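Side-chain contacts in spore germination lipase LipC (PDB 6NKD), which probably hydrolyses the ester bonds of lipids as a GDSL-family lipase and may take part in spore germination: residues 32-35 against 40-43; 82-87 against 148-153; 117-122 against 127-132; 167-172 against 199-204. All coordinates share one frame; numbering follows the deposited sequence.

Interaction 1: 32-35 against 40-43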
# COMPACT_ATOMS: atom_id res chain seq x y z
N LYS A 32 19.89 9.66 -14.85
CA LYS A 32 20.42 10.20 -16.09
C LYS A 32 20.98 11.60 -15.90
O LYS A 32 21.93 11.99 -16.58
CB LYS A 32 19.33 10.21 -17.17
CG LYS A 32 18.75 8.83 -17.44
CD LYS A 32 17.71 8.88 -18.54
CE LYS A 32 17.04 7.53 -18.68
NZ LYS A 32 17.04 7.07 -20.10
N MSE A 33 20.41 12.37 -14.97
CA MSE A 33 20.92 13.69 -14.64
C MSE A 33 22.33 13.59 -14.08
O MSE A 33 23.21 14.38 -14.44
CB MSE A 33 19.99 14.39 -13.64
CG MSE A 33 20.34 15.84 -13.37
SE MSE A 33 19.25 16.57 -11.93
CE MSE A 33 17.49 16.12 -12.61
N GLU A 34 22.54 12.61 -13.20
CA GLU A 34 23.88 12.36 -12.67
C GLU A 34 24.83 11.94 -13.77
O GLU A 34 26.00 12.35 -13.79
CB GLU A 34 23.82 11.29 -11.58
CG GLU A 34 22.99 11.65 -10.36
CD GLU A 34 22.97 10.54 -9.33
OE1 GLU A 34 23.41 9.42 -9.65
OE2 GLU A 34 22.51 10.79 -8.19
N GLU A 35 24.35 11.12 -14.71
CA GLU A 35 25.22 10.61 -15.77
C GLU A 35 25.60 11.71 -16.75
O GLU A 35 26.73 11.74 -17.24
CB GLU A 35 24.52 9.45 -16.48
CG GLU A 35 25.34 8.77 -17.56
CD GLU A 35 24.69 7.50 -18.07
OE1 GLU A 35 25.41 6.48 -18.22
OE2 GLU A 35 23.46 7.50 -18.29
N GLU A 40 26.67 13.78 -8.31
CA GLU A 40 25.60 13.16 -7.54
C GLU A 40 24.44 14.13 -7.36
O GLU A 40 24.62 15.35 -7.35
CB GLU A 40 26.12 12.70 -6.17
CG GLU A 40 27.30 11.74 -6.23
CD GLU A 40 26.90 10.29 -6.07
OE1 GLU A 40 25.98 9.84 -6.80
OE2 GLU A 40 27.48 9.60 -5.21
N VAL A 41 23.24 13.58 -7.22
CA VAL A 41 22.02 14.38 -7.13
C VAL A 41 21.23 13.93 -5.90
O VAL A 41 21.02 12.73 -5.70
CB VAL A 41 21.16 14.25 -8.40
CG1 VAL A 41 19.77 14.83 -8.17
CG2 VAL A 41 21.84 14.95 -9.57
N SER A 42 20.81 14.90 -5.09
CA SER A 42 19.90 14.64 -3.98
C SER A 42 18.47 14.89 -4.44
O SER A 42 18.19 15.90 -5.10
CB SER A 42 20.24 15.52 -2.78
OG SER A 42 19.34 15.28 -1.71
N LEU A 43 17.56 13.98 -4.09
CA LEU A 43 16.19 14.01 -4.57
C LEU A 43 15.23 14.19 -3.40
O LEU A 43 15.34 13.49 -2.39
CB LEU A 43 15.85 12.73 -5.34
CG LEU A 43 14.38 12.51 -5.70
CD1 LEU A 43 13.85 13.64 -6.57
CD2 LEU A 43 14.20 11.16 -6.40
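Met-33 and Glu-34 of helix 25-37 pack against Val-41 at the start of strand 41-47. This is the second half of a beta-alpha-beta crossover in an SGNH hydrolase fold. The helix lies on the path from strand 3-9 to its parallel neighbour 41-47, an outermost strand of the sheet within the chain. The tight side is apolar. Met-33 is present as selenomethionine. Its CG lies anti to the backbone N (chi1 -173°), which brings SE to 3.9 Å from Val-41 CG2. The two side chains cross at about a right angle. Val-41 CG2 also meets the methylene carbon CG of Glu-34 at 3.6 Å. Tyr-5 of strand 3-9 touches both Met-33 and Val-41. The other side is looser and polar. Glu-34 and Glu-40 are partly exposed there, with OE2 of Glu-34 3.9 Å from OE1 of Glu-40 and the carboxylate planes 70° apart. These like charges would be expected to repel. Lys-30 probably offsets this, since its NZ forms a salt bridge with Glu-34 OE2 and a hydrogen bond with Val-41 O. Glu-40 also packs on Thr-2 of the second subunit. The Glu-34 chain is extended beyond CG and brings its carboxylate to the strand backbone. There Val-41 N donates to Glu-34 OE2 at 3.0 Å, on the anti side and 34° out of the carboxylate plane.

Interaction 2: 82-87 against 148-153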
# COMPACT_ATOMS: atom_id res chain seq x y z
N ASN A 82 -5.79 14.13 -13.53
CA ASN A 82 -7.05 13.64 -12.98
C ASN A 82 -8.23 14.52 -13.35
O ASN A 82 -9.37 14.04 -13.34
CB ASN A 82 -6.94 13.52 -11.46
CG ASN A 82 -8.10 12.77 -10.84
OD1 ASN A 82 -8.92 13.35 -10.13
ND2 ASN A 82 -8.18 11.47 -11.12
N ASP A 83 -7.99 15.79 -13.68
CA ASP A 83 -9.08 16.64 -14.15
C ASP A 83 -9.64 16.16 -15.48
O ASP A 83 -10.84 16.30 -15.74
CB ASP A 83 -8.60 18.09 -14.27
CG ASP A 83 -8.04 18.63 -12.97
OD1 ASP A 83 -7.78 17.83 -12.05
OD2 ASP A 83 -7.85 19.86 -12.87
N LEU A 84 -8.78 15.57 -16.33
CA LEU A 84 -9.26 15.00 -17.58
C LEU A 84 -10.19 13.82 -17.32
O LEU A 84 -11.24 13.69 -17.97
CB LEU A 84 -8.07 14.58 -18.45
CG LEU A 84 -8.28 14.04 -19.87
CD1 LEU A 84 -8.50 12.53 -19.88
CD2 LEU A 84 -9.43 14.76 -20.57
N LEU A 85 -9.83 12.96 -16.37
CA LEU A 85 -10.69 11.83 -16.03
C LEU A 85 -12.01 12.30 -15.46
O LEU A 85 -13.07 11.77 -15.81
CB LEU A 85 -9.98 10.90 -15.05
CG LEU A 85 -9.17 9.73 -15.62
CD1 LEU A 85 -8.03 10.23 -16.51
CD2 LEU A 85 -8.63 8.85 -14.51
N GLN A 86 -11.98 13.31 -14.58
CA GLN A 86 -13.22 13.85 -14.03
C GLN A 86 -14.07 14.49 -15.13
O GLN A 86 -15.29 14.35 -15.13
CB GLN A 86 -12.91 14.86 -12.93
CG GLN A 86 -12.29 14.26 -11.68
CD GLN A 86 -12.00 15.31 -10.63
OE1 GLN A 86 -12.18 16.51 -10.86
NE2 GLN A 86 -11.53 14.87 -9.46
N SER A 87 -13.42 15.19 -16.06
CA SER A 87 -14.17 15.88 -17.11
C SER A 87 -14.80 14.90 -18.09
O SER A 87 -15.93 15.11 -18.54
CB SER A 87 -13.26 16.86 -17.85
OG SER A 87 -12.80 17.88 -16.98
N LYS A 148 -8.72 15.84 -28.60
CA LYS A 148 -8.89 17.27 -28.86
C LYS A 148 -8.73 18.09 -27.59
O LYS A 148 -8.09 19.15 -27.60
CB LYS A 148 -10.25 17.52 -29.50
CG LYS A 148 -10.54 18.98 -29.82
CD LYS A 148 -11.91 19.13 -30.48
CE LYS A 148 -12.16 20.56 -30.95
NZ LYS A 148 -13.46 20.70 -31.66
N TRP A 149 -9.31 17.62 -26.48
CA TRP A 149 -9.21 18.34 -25.22
C TRP A 149 -7.76 18.46 -24.76
O TRP A 149 -7.30 19.53 -24.37
CB TRP A 149 -10.05 17.64 -24.16
CG TRP A 149 -11.49 18.06 -24.14
CD1 TRP A 149 -12.08 19.04 -24.89
CD2 TRP A 149 -12.53 17.50 -23.32
NE1 TRP A 149 -13.41 19.13 -24.59
CE2 TRP A 149 -13.72 18.20 -23.63
CE3 TRP A 149 -12.58 16.49 -22.36
CZ2 TRP A 149 -14.94 17.91 -23.01
CZ3 TRP A 149 -13.79 16.20 -21.75
CH2 TRP A 149 -14.95 16.91 -22.08
N ILE A 150 -7.02 17.35 -24.82
CA ILE A 150 -5.65 17.34 -24.31
C ILE A 150 -4.72 18.10 -25.25
O ILE A 150 -3.78 18.76 -24.79
CB ILE A 150 -5.20 15.88 -24.08
CG1 ILE A 150 -6.06 15.25 -22.97
CG2 ILE A 150 -3.73 15.81 -23.73
CD1 ILE A 150 -5.70 13.82 -22.65
N SER A 151 -4.98 18.04 -26.56
CA SER A 151 -4.16 18.81 -27.49
C SER A 151 -4.33 20.31 -27.26
O SER A 151 -3.36 21.07 -27.36
CB SER A 151 -4.53 18.45 -28.93
OG SER A 151 -4.31 17.07 -29.19
N GLY A 152 -5.55 20.75 -26.95
CA GLY A 152 -5.77 22.16 -26.70
C GLY A 152 -5.09 22.63 -25.43
O GLY A 152 -4.55 23.74 -25.37
N PHE A 153 -5.11 21.80 -24.39
CA PHE A 153 -4.43 22.15 -23.15
C PHE A 153 -2.92 22.20 -23.35
O PHE A 153 -2.23 22.98 -22.68
CB PHE A 153 -4.79 21.15 -22.05
CG PHE A 153 -3.97 21.30 -20.80
CD1 PHE A 153 -4.29 22.26 -19.85
CD2 PHE A 153 -2.88 20.47 -20.57
CE1 PHE A 153 -3.53 22.40 -18.70
CE2 PHE A 153 -2.12 20.61 -19.42
CZ PHE A 153 -2.45 21.57 -18.48
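Leu-84 meets both Trp-149 and Ile-150. Its branch point CG packs 3.8 Å from CD1 of Ile-150, and the two side chains cross at about a right angle. The CD2 methyl of Leu-84 comes to the edge of the Trp-149 indole, near its plane, 4.0 Å from CE3. One turn further on, Ser-87 CB approaches the same ring obliquely, 4.0 Å from CZ3. With an alanine at Leu-84, the Trp-149 edge and the end of Ile-150 would probably face a gap. The contact joins two roughly antiparallel helices of the SGNH hydrolase fold, 81-94 and 144-157. The axes of the two short segments come no nearer than 11.6 Å, at an angle of 144°, and the distance is bridged by side chains, chiefly Leu-84 and Trp-149. In the next shell, Ser-87 keeps its hydroxyl on its own helix. With OG beside its backbone N (chi1 -64°), it donates to Asp-83 O at 2.8 Å. Ser-87 N bonds to the same oxygen from the opposite face of the carbonyl plane. Trp-149 is positioned by other rings: it stacks with Phe-100 of helix 98-122 and meets Tyr-91 edge-to-face. Phe-100 also touches Leu-84 and Ser-87. Further out, helix 81-94 carries Asn-82, which probably binds substrate, as in related enzymes. Its OD1 accepts a hydrogen bond from Asn-110 ND2 of the third subunit.

Interaction 3: 117-122 against 127-132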
# COMPACT_ATOMS: atom_id res chain seq x y z
N LYS A 117 5.57 31.89 -8.42
CA LYS A 117 6.01 31.77 -7.04
C LYS A 117 7.42 31.21 -6.93
O LYS A 117 8.16 31.58 -6.01
CB LYS A 117 5.03 30.91 -6.24
CG LYS A 117 5.20 31.02 -4.73
CD LYS A 117 3.92 30.68 -4.00
CE LYS A 117 4.01 31.02 -2.53
NZ LYS A 117 2.70 30.87 -1.84
N ILE A 118 7.81 30.33 -7.85
CA ILE A 118 9.15 29.75 -7.81
C ILE A 118 10.22 30.83 -7.93
O ILE A 118 11.23 30.81 -7.23
CB ILE A 118 9.30 28.67 -8.90
CG1 ILE A 118 8.54 27.40 -8.51
CG2 ILE A 118 10.77 28.35 -9.15
CD1 ILE A 118 8.59 26.31 -9.55
N ARG A 119 10.00 31.80 -8.83
CA ARG A 119 10.94 32.91 -8.94
C ARG A 119 10.81 33.88 -7.78
O ARG A 119 11.80 34.52 -7.39
CB ARG A 119 10.76 33.63 -10.28
CG ARG A 119 9.32 33.94 -10.63
CD ARG A 119 9.04 33.57 -12.08
NE ARG A 119 9.41 32.18 -12.34
CZ ARG A 119 9.24 31.57 -13.51
NH1 ARG A 119 8.72 32.22 -14.54
NH2 ARG A 119 9.61 30.30 -13.65
N GLU A 120 9.61 34.01 -7.21
CA GLU A 120 9.46 34.80 -5.99
C GLU A 120 10.17 34.14 -4.81
O GLU A 120 10.64 34.84 -3.90
CB GLU A 120 7.99 35.01 -5.66
CG GLU A 120 7.30 36.07 -6.49
CD GLU A 120 5.86 36.30 -6.07
OE1 GLU A 120 5.38 35.57 -5.17
OE2 GLU A 120 5.21 37.21 -6.62
N ILE A 121 10.25 32.81 -4.81
CA ILE A 121 10.96 32.11 -3.74
C ILE A 121 12.47 32.29 -3.90
O ILE A 121 13.18 32.56 -2.92
CB ILE A 121 10.57 30.62 -3.74
CG1 ILE A 121 9.11 30.46 -3.31
CG2 ILE A 121 11.49 29.82 -2.84
CD1 ILE A 121 8.50 29.13 -3.71
N LYS A 122 12.98 32.14 -5.12
CA LYS A 122 14.42 32.22 -5.33
C LYS A 122 14.90 33.66 -5.45
O LYS A 122 15.92 34.02 -4.85
CB LYS A 122 14.80 31.42 -6.58
CG LYS A 122 14.73 29.92 -6.38
CD LYS A 122 15.20 29.17 -7.62
CE LYS A 122 15.66 27.77 -7.26
NZ LYS A 122 16.88 27.80 -6.41
N THR A 127 19.31 32.75 -11.00
CA THR A 127 18.59 32.45 -12.22
C THR A 127 19.07 31.16 -12.87
O THR A 127 18.68 30.86 -14.00
CB THR A 127 18.71 33.61 -13.21
OG1 THR A 127 19.90 34.36 -12.93
CG2 THR A 127 17.50 34.53 -13.11
N ARG A 128 19.91 30.40 -12.17
CA ARG A 128 20.45 29.14 -12.68
C ARG A 128 19.52 27.96 -12.44
O ARG A 128 19.89 26.83 -12.77
CB ARG A 128 21.81 28.87 -12.02
CG ARG A 128 22.88 28.38 -12.98
CD ARG A 128 24.24 28.34 -12.29
NE ARG A 128 25.28 27.77 -13.15
CZ ARG A 128 26.09 28.49 -13.91
NH1 ARG A 128 25.99 29.81 -13.93
NH2 ARG A 128 27.01 27.88 -14.66
N TYR A 129 18.34 28.19 -11.88
CA TYR A 129 17.38 27.12 -11.65
C TYR A 129 16.83 26.59 -12.97
O TYR A 129 16.97 27.20 -14.03
CB TYR A 129 16.24 27.60 -10.74
CG TYR A 129 15.33 28.68 -11.31
CD1 TYR A 129 15.82 29.69 -12.13
CD2 TYR A 129 13.97 28.68 -11.01
CE1 TYR A 129 14.99 30.67 -12.64
CE2 TYR A 129 13.13 29.66 -11.52
CZ TYR A 129 13.65 30.65 -12.33
OH TYR A 129 12.82 31.62 -12.84
N LEU A 130 16.17 25.44 -12.88
CA LEU A 130 15.67 24.74 -14.05
C LEU A 130 14.31 24.13 -13.72
O LEU A 130 14.16 23.46 -12.70
CB LEU A 130 16.64 23.64 -14.50
CG LEU A 130 16.93 23.55 -15.99
CD1 LEU A 130 17.68 24.79 -16.47
CD2 LEU A 130 17.72 22.29 -16.29
N VAL A 131 13.33 24.36 -14.59
CA VAL A 131 11.98 23.85 -14.40
C VAL A 131 11.57 23.10 -15.66
O VAL A 131 11.60 23.66 -16.76
CB VAL A 131 10.97 24.97 -14.10
CG1 VAL A 131 9.56 24.40 -14.01
CG2 VAL A 131 11.34 25.69 -12.81
N ARG A 132 11.20 21.83 -15.50
CA ARG A 132 10.70 21.00 -16.59
C ARG A 132 9.32 20.49 -16.20
O ARG A 132 9.20 19.59 -15.36
CB ARG A 132 11.65 19.83 -16.88
CG ARG A 132 12.78 20.14 -17.85
CD ARG A 132 13.91 20.92 -17.19
NE ARG A 132 15.04 21.10 -18.09
CZ ARG A 132 15.25 22.20 -18.82
NH1 ARG A 132 14.40 23.21 -18.74
NH2 ARG A 132 16.31 22.28 -19.62
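Just after Thr-127, whose O lies at the edge of its ring and in the ring plane, Tyr-129 packs on Ile-118, Arg-119 and Lys-122 near the end of helix 98-122. It carries most of this contact. The ring is directed by chi1 of 66°, with CG between the backbone N and the carbonyl carbon. Ile-118 CG2 reaches its edge, 3.6 Å from CE2. The Lys-122 chain crosses obliquely, its CE 3.5 Å from Tyr-129 CB, while its NZ has weak outside partners in Asp-126 and Ala-72 O. The hydroxyl sits over one face of the Arg-119 guanidinium, whose plane is 84° from that of the ring. Arg-119 NE is 3.5 Å from Tyr-129 OH, but the angle is too poor for a hydrogen bond. With an alanine at Tyr-129, Ile-118 CG2 and the Lys-122 methylenes would probably lose their cover, and the Arg-119 guanidinium the hydroxyl over its face. Further along, Val-131 points back to the helix, its CG2 4.3 Å from Ile-118 CD1. The helix thus rests on the sheet of the SGNH hydrolase fold: strand 130-134 runs between strands 74-77 and 166-169, Ile-75 of the former touches Ile-118 and Val-131, and Ile-166 of the latter touches Val-131 and Arg-119.

Interaction 4: 167-172 against 199-204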
# COMPACT_ATOMS: atom_id res chain seq x y z
N LYS A 167 11.13 24.66 -19.69
CA LYS A 167 10.79 23.84 -20.85
C LYS A 167 9.54 23.03 -20.56
O LYS A 167 9.34 22.56 -19.43
CB LYS A 167 11.95 22.90 -21.24
CG LYS A 167 13.08 23.58 -21.99
CD LYS A 167 13.89 22.57 -22.79
CE LYS A 167 14.89 23.26 -23.70
NZ LYS A 167 15.54 22.29 -24.63
N VAL A 168 8.71 22.87 -21.58
CA VAL A 168 7.50 22.05 -21.50
C VAL A 168 7.79 20.73 -22.20
O VAL A 168 8.07 20.71 -23.40
CB VAL A 168 6.30 22.76 -22.13
CG1 VAL A 168 5.04 21.91 -21.97
CG2 VAL A 168 6.10 24.13 -21.50
N ILE A 169 7.74 19.64 -21.45
CA ILE A 169 8.10 18.33 -21.98
C ILE A 169 6.90 17.74 -22.72
O ILE A 169 5.79 17.68 -22.18
CB ILE A 169 8.57 17.40 -20.85
CG1 ILE A 169 9.72 18.06 -20.08
CG2 ILE A 169 9.00 16.05 -21.40
CD1 ILE A 169 10.92 18.39 -20.93
N ASP A 170 7.14 17.29 -23.95
CA ASP A 170 6.07 16.78 -24.81
C ASP A 170 5.80 15.32 -24.45
O ASP A 170 6.20 14.38 -25.14
CB ASP A 170 6.44 16.94 -26.28
CG ASP A 170 5.25 16.81 -27.20
OD1 ASP A 170 4.13 16.57 -26.70
OD2 ASP A 170 5.43 16.96 -28.43
N THR A 171 5.11 15.13 -23.32
CA THR A 171 4.71 13.79 -22.91
C THR A 171 3.73 13.18 -23.90
O THR A 171 3.68 11.96 -24.06
CB THR A 171 4.09 13.81 -21.51
OG1 THR A 171 4.61 14.93 -20.77
CG2 THR A 171 4.41 12.53 -20.77
N TYR A 172 2.93 14.02 -24.56
CA TYR A 172 1.95 13.54 -25.52
C TYR A 172 2.62 12.80 -26.67
O TYR A 172 2.19 11.71 -27.07
CB TYR A 172 1.11 14.71 -26.03
CG TYR A 172 0.09 14.35 -27.10
CD1 TYR A 172 -1.20 13.97 -26.75
CD2 TYR A 172 0.42 14.42 -28.45
CE1 TYR A 172 -2.13 13.65 -27.73
CE2 TYR A 172 -0.51 14.11 -29.42
CZ TYR A 172 -1.78 13.72 -29.06
OH TYR A 172 -2.70 13.41 -30.03
N SER A 199 11.39 9.68 -18.78
CA SER A 199 12.69 10.14 -18.31
C SER A 199 13.65 10.40 -19.47
O SER A 199 14.49 11.30 -19.38
CB SER A 199 13.29 9.14 -17.32
OG SER A 199 13.47 7.87 -17.92
N GLU A 200 13.54 9.62 -20.55
CA GLU A 200 14.36 9.87 -21.72
C GLU A 200 14.02 11.22 -22.35
O GLU A 200 14.91 11.94 -22.82
CB GLU A 200 14.19 8.75 -22.75
CG GLU A 200 14.58 7.38 -22.26
CD GLU A 200 14.08 6.27 -23.17
OE1 GLU A 200 13.80 6.55 -24.35
OE2 GLU A 200 13.97 5.12 -22.70
N LYS A 201 12.74 11.58 -22.36
CA LYS A 201 12.33 12.86 -22.92
C LYS A 201 12.84 14.03 -22.08
O LYS A 201 13.12 15.10 -22.62
CB LYS A 201 10.81 12.91 -23.04
CG LYS A 201 10.28 13.94 -24.02
CD LYS A 201 10.70 13.60 -25.44
CE LYS A 201 9.98 14.48 -26.45
NZ LYS A 201 10.41 14.21 -27.85
N LEU A 202 12.97 13.83 -20.77
CA LEU A 202 13.51 14.88 -19.91
C LEU A 202 15.00 15.06 -20.14
O LEU A 202 15.49 16.20 -20.25
CB LEU A 202 13.23 14.55 -18.45
CG LEU A 202 11.79 14.76 -17.96
CD1 LEU A 202 11.52 13.91 -16.73
CD2 LEU A 202 11.55 16.22 -17.64
N ARG A 203 15.75 13.96 -20.22
CA ARG A 203 17.18 14.05 -20.51
C ARG A 203 17.43 14.67 -21.88
O ARG A 203 18.41 15.40 -22.06
CB ARG A 203 17.82 12.67 -20.41
CG ARG A 203 18.74 12.31 -21.56
CD ARG A 203 19.22 10.87 -21.48
NE ARG A 203 20.25 10.69 -20.46
CZ ARG A 203 20.88 9.54 -20.24
NH1 ARG A 203 21.81 9.47 -19.29
NH2 ARG A 203 20.59 8.47 -20.96
N ALA A 204 16.55 14.40 -22.84
CA ALA A 204 16.70 14.97 -24.18
C ALA A 204 16.51 16.48 -24.19
O ALA A 204 17.02 17.15 -25.09
CB ALA A 204 15.71 14.31 -25.14
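Asp-170 OD1 takes a hydrogen bond from Asn-135 ND2 and a weak one from Ala-173 N, while O and CB of Asp-170 border CE of Lys-201. Asp-170 stands at the N-cap position of helix 171-175, and the weak bond to Ala-173 N is its cap. Asp-170 is also the centre of an inverse gamma turn, marked by a weak bond from Thr-171 N to Ile-169 O. Asp-170 O lies 4.0 Å from Lys-201 CE, and Asp-170 CB is 4.3 Å from the same carbon. The charged ends stay apart, with Asp-170 OD2 5.7 Å from Lys-201 NZ, so any attraction between them is probably modest. The closer packing is around Ile-169. Lys-201 starts with CG anti to the backbone N (chi1 -159°), which sets CG 3.6 Å from Ile-169 CG2. A bend at chi2 (65°) then takes the chain on to end with CE near Asp-170 O. The side chains of Ile-169 and Lys-201 slide past each other in opposite directions. The other branch of the isoleucine takes Leu-202: Ile-169 CG1 is 3.6 Å from Leu-202 CD2, and these side chains cross at about a right angle. In the alpha/beta layering of the SGNH hydrolase fold, this sets helix 192-204 against strand 166-169, an outermost strand of the parallel sheet within the chain. Leu-202 also touches Arg-132 of the adjacent strand 130-134 and Tyr-29 of helix 25-37. Ala-205 touches Ile-169 and accepts a hydrogen bond from Lys-167 NZ through its backbone oxygen.

Interactions 1, 3 and 4 each bring a helix against the same five-stranded parallel sheet. Interaction 1 sits at the 41-47 edge and interaction 4 at the 166-169 edge. Interaction 3 uses strand 130-134, next to 166-169, and touches interaction 4 where Val-131 O lies by Lys-167 N. Interactions 1 and 4 have centres about 17 Å apart and are joined by the Glu-35 to Arg-203 salt bridge. Along the chain interaction 1 comes first, interaction 3 is nested in the loop closed by interaction 2, and interaction 4 comes last. Interactions 1 and 4 hold helices to the two outer strands, while interaction 2, its centre about 32 Å from that of interaction 1, joins two helices.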